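Local coordinates for protein ATP-dependent 6-phosphofructokinase isozyme 2 (Escherichia coli, PDB 3UMO) that catalyses the ATP-dependent phosphorylation of fructose 6-phosphate to fructose 1,6-bisphosphate, the first committing step of glycolysis, and works as a homodimer, at residues L146-Q157 with E170-I181. Numbering follows the deposited sequence.
Sequences LEKLTQLISAAQ and EALSAALAIGNI
Thr150 and Gln157, two turns apart on one face of helix 146-157, each bond to a backbone carbonyl of 170-181. Thr150 OG1 donates to Ala174 O at 2.7 Å. The hydroxyl comes from above the carbonyl plane, 38° out of it. OG1 lies beside the backbone N of Thr150 (chi1 -65°), which turns CG2 to Ile178. There CG2 meets Ile178 CG1 at 3.5 Å, a tight carbon contact, as the two side chains run antiparallel alongside each other. Gln157 reaches out with an extended chain. Its NE2 gives a nearly straight bond of 3.0 Å to Gly179 O, with the acceptor in the amide plane of the glutamine. Its OE1 lies near Asn180 O without bonding and touches Ile181 CD1. With an alanine in place of Gln157, Gly179 O would probably lose this donor and a gap would open beside Ile181. Between Thr150 and Gln157, Ile153 makes apolar contacts. Its CD1 rests on Ala175 CB at 3.6 Å, and its CG2 branch touches the CD1 atoms of Ile178 and Ile181. Toward the N-terminal side of Thr150, Leu149 CD2 lies against Ala171 O. Leu146 CD1 sits 3.6 Å from Glu170 CB, the two side chains nearly perpendicular. The small Ala171, Ala174 and Ala175 accompany a helix axis separation of 8.6 Å at a 37° angle. Gly179 has a positive phi, where a CB would collide with the carbonyl O of Ile178. Strand 162-166 packs against both segments: Val165 touches Ala175 and Ile181, and Cys163 touches Gln157. The helices belong to two successive beta-alpha-beta crossovers of the ribokinase-like fold, sharing strand 162-166.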
ATOM      1  N   LEU A 146     -34.953  -9.066   8.073  1.00 48.80           N
ATOM      2  CA  LEU A 146     -34.476 -10.443   8.134  1.00 40.34           C
ATOM      3  C   LEU A 146     -35.633 -11.437   8.167  1.00 36.23           C
ATOM      4  O   LEU A 146     -35.553 -12.510   7.567  1.00 45.47           O
ATOM      5  CB  LEU A 146     -33.578 -10.645   9.353  1.00 41.75           C
ATOM      6  CG  LEU A 146     -32.264  -9.861   9.389  1.00 38.96           C
ATOM      7  CD1 LEU A 146     -31.686  -9.881  10.795  1.00 42.57           C
ATOM      8  CD2 LEU A 146     -31.267 -10.428   8.391  1.00 31.74           C
ATOM      9  N   GLU A 147     -36.710 -11.064   8.855  1.00 42.43           N
ATOM     10  CA  GLU A 147     -37.893 -11.914   8.952  1.00 46.93           C
ATOM     11  C   GLU A 147     -38.513 -12.220   7.589  1.00 44.45           C
ATOM     12  O   GLU A 147     -39.084 -13.294   7.395  1.00 42.46           O
ATOM     13  CB  GLU A 147     -38.937 -11.295   9.894  1.00 60.60           C
ATOM     14  CG  GLU A 147     -39.313  -9.856   9.569  1.00 70.00           C
ATOM     15  CD  GLU A 147     -40.461  -9.343  10.425  1.00 81.43           C
ATOM     16  OE1 GLU A 147     -41.280 -10.168  10.886  1.00 85.17           O
ATOM     17  OE2 GLU A 147     -40.544  -8.114  10.638  1.00 84.15           O
ATOM     18  N   LYS A 148     -38.392 -11.285   6.648  1.00 42.37           N
ATOM     19  CA  LYS A 148     -38.938 -11.476   5.303  1.00 41.66           C
ATOM     20  C   LYS A 148     -38.136 -12.513   4.514  1.00 36.19           C
ATOM     21  O   LYS A 148     -38.683 -13.232   3.672  1.00 36.76           O
ATOM     22  CB  LYS A 148     -38.986 -10.149   4.534  1.00 45.21           C
ATOM     23  CG  LYS A 148     -39.863  -9.082   5.166  1.00 52.08           C
ATOM     24  CD  LYS A 148     -41.324  -9.510   5.247  1.00 58.67           C
ATOM     25  CE  LYS A 148     -41.982  -9.591   3.876  1.00 65.71           C
ATOM     26  NZ  LYS A 148     -41.935 -10.956   3.275  1.00 70.18           N
ATOM     27  N   LEU A 149     -36.838 -12.579   4.778  1.00 32.63           N
ATOM     28  CA  LEU A 149     -35.999 -13.592   4.157  1.00 34.76           C
ATOM     29  C   LEU A 149     -36.369 -14.964   4.704  1.00 30.94           C
ATOM     30  O   LEU A 149     -36.444 -15.941   3.962  1.00 33.85           O
ATOM     31  CB  LEU A 149     -34.521 -13.303   4.414  1.00 37.88           C
ATOM     32  CG  LEU A 149     -33.535 -14.323   3.846  1.00 37.10           C
ATOM     33  CD1 LEU A 149     -33.657 -14.407   2.328  1.00 30.56           C
ATOM     34  CD2 LEU A 149     -32.111 -13.964   4.255  1.00 39.94           C
ATOM     35  N   THR A 150     -36.607 -15.025   6.011  1.00 34.58           N
ATOM     36  CA  THR A 150     -37.063 -16.252   6.650  1.00 32.12           C
ATOM     37  C   THR A 150     -38.402 -16.689   6.054  1.00 30.20           C
ATOM     38  O   THR A 150     -38.592 -17.859   5.722  1.00 36.54           O
ATOM     39  CB  THR A 150     -37.197 -16.066   8.175  1.00 35.52           C
ATOM     40  OG1 THR A 150     -35.903 -15.832   8.745  1.00 36.82           O
ATOM     41  CG2 THR A 150     -37.806 -17.298   8.818  1.00 39.90           C
ATOM     42  N   GLN A 151     -39.317 -15.735   5.903  1.00 34.35           N
ATOM     43  CA  GLN A 151     -40.636 -16.010   5.344  1.00 37.16           C
ATOM     44  C   GLN A 151     -40.561 -16.538   3.919  1.00 33.56           C
ATOM     45  O   GLN A 151     -41.332 -17.419   3.541  1.00 36.52           O
ATOM     46  CB  GLN A 151     -41.514 -14.757   5.387  1.00 48.26           C
ATOM     47  CG  GLN A 151     -42.003 -14.398   6.783  1.00 63.64           C
ATOM     48  CD  GLN A 151     -42.548 -12.984   6.867  1.00 74.63           C
ATOM     49  OE1 GLN A 151     -42.915 -12.384   5.854  1.00 75.50           O
ATOM     50  NE2 GLN A 151     -42.596 -12.441   8.079  1.00 77.00           N
ATOM     51  N   LEU A 152     -39.635 -16.002   3.131  1.00 31.69           N
ATOM     52  CA  LEU A 152     -39.527 -16.410   1.733  1.00 36.99           C
ATOM     53  C   LEU A 152     -39.086 -17.865   1.651  1.00 35.20           C
ATOM     54  O   LEU A 152     -39.659 -18.664   0.909  1.00 30.65           O
ATOM     55  CB  LEU A 152     -38.553 -15.508   0.968  1.00 38.13           C
ATOM     56  CG  LEU A 152     -38.388 -15.791  -0.528  1.00 40.82           C
ATOM     57  CD1 LEU A 152     -38.261 -14.492  -1.308  1.00 46.25           C
ATOM     58  CD2 LEU A 152     -37.176 -16.673  -0.787  1.00 37.03           C
ATOM     59  N   ILE A 153     -38.068 -18.202   2.433  1.00 31.91           N
ATOM     60  CA  ILE A 153     -37.524 -19.550   2.432  1.00 33.91           C
ATOM     61  C   ILE A 153     -38.531 -20.556   2.981  1.00 31.40           C
ATOM     62  O   ILE A 153     -38.679 -21.652   2.434  1.00 34.58           O
ATOM     63  CB  ILE A 153     -36.179 -19.602   3.177  1.00 32.26           C
ATOM     64  CG1 ILE A 153     -35.125 -18.858   2.358  1.00 35.81           C
ATOM     65  CG2 ILE A 153     -35.748 -21.038   3.417  1.00 29.57           C
ATOM     66  CD1 ILE A 153     -33.942 -18.405   3.164  1.00 44.94           C
ATOM     67  N   SER A 154     -39.245 -20.175   4.038  1.00 30.21           N
ATOM     68  CA  SER A 154     -40.272 -21.043   4.596  0.58 32.00           C
ATOM     69  C   SER A 154     -41.367 -21.288   3.566  1.00 32.05           C
ATOM     70  O   SER A 154     -41.851 -22.409   3.421  1.00 39.39           O
ATOM     71  CB  SER A 154     -40.878 -20.434   5.862  0.58 31.04           C
ATOM     72  OG  SER A 154     -41.821 -21.321   6.440  0.58 32.61           O
ATOM     73  N   ALA A 155     -41.744 -20.231   2.852  1.00 32.93           N
ATOM     74  CA  ALA A 155     -42.781 -20.309   1.824  1.00 37.71           C
ATOM     75  C   ALA A 155     -42.368 -21.256   0.705  1.00 40.60           C
ATOM     76  O   ALA A 155     -43.164 -22.074   0.241  1.00 48.38           O
ATOM     77  CB  ALA A 155     -43.067 -18.927   1.262  1.00 41.76           C
ATOM     78  N   ALA A 156     -41.116 -21.136   0.274  1.00 29.79           N
ATOM     79  CA  ALA A 156     -40.599 -21.961  -0.811  1.00 30.47           C
ATOM     80  C   ALA A 156     -40.560 -23.438  -0.427  1.00 33.31           C
ATOM     81  O   ALA A 156     -40.971 -24.303  -1.205  1.00 37.49           O
ATOM     82  CB  ALA A 156     -39.216 -21.473  -1.245  1.00 31.00           C
ATOM     83  N   GLN A 157     -40.074 -23.725   0.778  1.00 30.35           N
ATOM     84  CA  GLN A 157     -39.944 -25.107   1.240  1.00 35.53           C
ATOM     85  C   GLN A 157     -41.283 -25.830   1.421  1.00 37.46           C
ATOM     86  O   GLN A 157     -41.382 -27.029   1.152  1.00 41.24           O
ATOM     87  CB  GLN A 157     -39.101 -25.178   2.519  1.00 36.78           C
ATOM     88  CG  GLN A 157     -37.638 -24.814   2.281  1.00 33.57           C
ATOM     89  CD  GLN A 157     -36.740 -25.117   3.467  1.00 40.33           C
ATOM     90  OE1 GLN A 157     -35.588 -25.517   3.293  1.00 46.26           O
ATOM     91  NE2 GLN A 157     -37.254 -24.914   4.673  1.00 43.06           N
ATOM     92  N   GLU A 170     -26.217 -11.752   9.617  1.00 33.20           N
ATOM     93  CA  GLU A 170     -27.559 -12.008  10.132  1.00 35.54           C
ATOM     94  C   GLU A 170     -28.463 -12.663   9.085  1.00 31.81           C
ATOM     95  O   GLU A 170     -29.391 -13.399   9.427  1.00 39.29           O
ATOM     96  CB  GLU A 170     -28.193 -10.704  10.628  1.00 41.54           C
ATOM     97  CG  GLU A 170     -27.375  -9.959  11.669  1.00 55.33           C
ATOM     98  CD  GLU A 170     -28.070  -8.702  12.161  1.00 71.78           C
ATOM     99  OE1 GLU A 170     -28.412  -8.644  13.361  1.00 79.86           O
ATOM    100  OE2 GLU A 170     -28.278  -7.774  11.349  1.00 75.68           O
ATOM    101  N   ALA A 171     -28.185 -12.393   7.812  1.00 34.85           N
ATOM    102  CA  ALA A 171     -28.943 -12.991   6.718  1.00 35.32           C
ATOM    103  C   ALA A 171     -28.788 -14.516   6.686  1.00 30.63           C
ATOM    104  O   ALA A 171     -29.757 -15.239   6.457  1.00 35.63           O
ATOM    105  CB  ALA A 171     -28.529 -12.380   5.379  1.00 32.88           C
ATOM    106  N   LEU A 172     -27.574 -15.001   6.922  1.00 31.06           N
ATOM    107  CA  LEU A 172     -27.327 -16.444   6.923  1.00 28.72           C
ATOM    108  C   LEU A 172     -28.061 -17.118   8.085  1.00 31.99           C
ATOM    109  O   LEU A 172     -28.694 -18.163   7.918  1.00 35.85           O
ATOM    110  CB  LEU A 172     -25.823 -16.736   6.991  1.00 31.87           C
ATOM    111  CG  LEU A 172     -25.407 -18.213   7.007  1.00 37.45           C
ATOM    112  CD1 LEU A 172     -25.878 -18.935   5.746  1.00 32.82           C
ATOM    113  CD2 LEU A 172     -23.894 -18.339   7.156  1.00 32.14           C
ATOM    114  N   SER A 173     -27.977 -16.516   9.265  1.00 28.66           N
ATOM    115  CA  SER A 173     -28.687 -17.045  10.424  1.00 33.63           C
ATOM    116  C   SER A 173     -30.196 -17.043  10.182  1.00 27.66           C
ATOM    117  O   SER A 173     -30.895 -17.980  10.561  1.00 35.05           O
ATOM    118  CB  SER A 173     -28.355 -16.235  11.679  1.00 36.77           C
ATOM    119  OG  SER A 173     -26.963 -16.253  11.943  1.00 43.77           O
ATOM    120  N   ALA A 174     -30.687 -15.985   9.546  1.00 36.32           N
ATOM    121  CA  ALA A 174     -32.118 -15.844   9.293  1.00 41.99           C
ATOM    122  C   ALA A 174     -32.582 -16.867   8.264  1.00 41.39           C
ATOM    123  O   ALA A 174     -33.702 -17.367   8.327  1.00 43.47           O
ATOM    124  CB  ALA A 174     -32.439 -14.433   8.821  1.00 37.84           C
ATOM    125  N   ALA A 175     -31.703 -17.172   7.316  1.00 39.08           N
ATOM    126  CA  ALA A 175     -32.022 -18.111   6.248  1.00 41.94           C
ATOM    127  C   ALA A 175     -32.089 -19.536   6.782  1.00 36.23           C
ATOM    128  O   ALA A 175     -32.759 -20.392   6.208  1.00 49.55           O
ATOM    129  CB  ALA A 175     -30.992 -18.005   5.126  1.00 39.65           C
ATOM    130  N   LEU A 176     -31.382 -19.782   7.880  1.00 37.57           N
ATOM    131  CA  LEU A 176     -31.312 -21.108   8.489  1.00 38.10           C
ATOM    132  C   LEU A 176     -32.234 -21.231   9.697  1.00 45.44           C
ATOM    133  O   LEU A 176     -32.257 -22.267  10.368  1.00 44.37           O
ATOM    134  CB  LEU A 176     -29.879 -21.412   8.925  1.00 44.82           C
ATOM    135  CG  LEU A 176     -28.909 -21.998   7.900  1.00 47.32           C
ATOM    136  CD1 LEU A 176     -27.516 -21.465   8.150  1.00 46.36           C
ATOM    137  CD2 LEU A 176     -28.913 -23.519   7.982  1.00 47.09           C
ATOM    138  N   ALA A 177     -32.982 -20.172   9.984  1.00 46.68           N
ATOM    139  CA  ALA A 177     -33.849 -20.158  11.158  1.00 50.84           C
ATOM    140  C   ALA A 177     -34.981 -21.179  11.038  1.00 46.80           C
ATOM    141  O   ALA A 177     -35.433 -21.744  12.037  1.00 47.88           O
ATOM    142  CB  ALA A 177     -34.405 -18.760  11.395  1.00 54.07           C
ATOM    143  N   ILE A 178     -35.423 -21.417   9.808  1.00 33.05           N
ATOM    144  CA  ILE A 178     -36.558 -22.296   9.551  1.00 39.11           C
ATOM    145  C   ILE A 178     -36.152 -23.761   9.581  1.00 38.68           C
ATOM    146  O   ILE A 178     -36.957 -24.624   9.926  1.00 36.80           O
ATOM    147  CB  ILE A 178     -37.194 -22.022   8.174  1.00 48.93           C
ATOM    148  CG1 ILE A 178     -37.045 -20.552   7.787  1.00 53.44           C
ATOM    149  CG2 ILE A 178     -38.654 -22.456   8.163  1.00 51.27           C
ATOM    150  CD1 ILE A 178     -35.870 -20.259   6.878  1.00 52.27           C
ATOM    151  N   GLY A 179     -34.910 -24.036   9.194  1.00 37.43           N
ATOM    152  CA  GLY A 179     -34.403 -25.395   9.169  1.00 35.36           C
ATOM    153  C   GLY A 179     -34.740 -26.149   7.897  1.00 36.51           C
ATOM    154  O   GLY A 179     -35.462 -25.640   7.030  1.00 35.95           O
ATOM    155  N   ASN A 180     -34.211 -27.367   7.798  1.00 33.64           N
ATOM    156  CA  ASN A 180     -34.429 -28.246   6.651  1.00 32.53           C
ATOM    157  C   ASN A 180     -33.882 -27.691   5.342  1.00 33.18           C
ATOM    158  O   ASN A 180     -34.354 -28.050   4.262  1.00 35.46           O
ATOM    159  CB  ASN A 180     -35.911 -28.610   6.507  1.00 34.51           C
ATOM    160  CG  ASN A 180     -36.437 -29.374   7.704  1.00 48.05           C
ATOM    161  OD1 ASN A 180     -35.795 -30.307   8.189  1.00 47.61           O
ATOM    162  ND2 ASN A 180     -37.607 -28.976   8.195  1.00 56.83           N
ATOM    163  N   ILE A 181     -32.884 -26.818   5.444  1.00 32.57           N
ATOM    164  CA  ILE A 181     -32.192 -26.311   4.268  1.00 26.51           C
ATOM    165  C   ILE A 181     -31.449 -27.476   3.621  1.00 27.20           C
ATOM    166  O   ILE A 181     -30.800 -28.254   4.313  1.00 29.69           O
ATOM    167  CB  ILE A 181     -31.172 -25.220   4.654  1.00 33.56           C
ATOM    168  CG1 ILE A 181     -31.858 -24.063   5.387  1.00 40.75           C
ATOM    169  CG2 ILE A 181     -30.396 -24.729   3.433  1.00 30.58           C
ATOM    170  CD1 ILE A 181     -32.966 -23.390   4.607  1.00 43.69           C
TER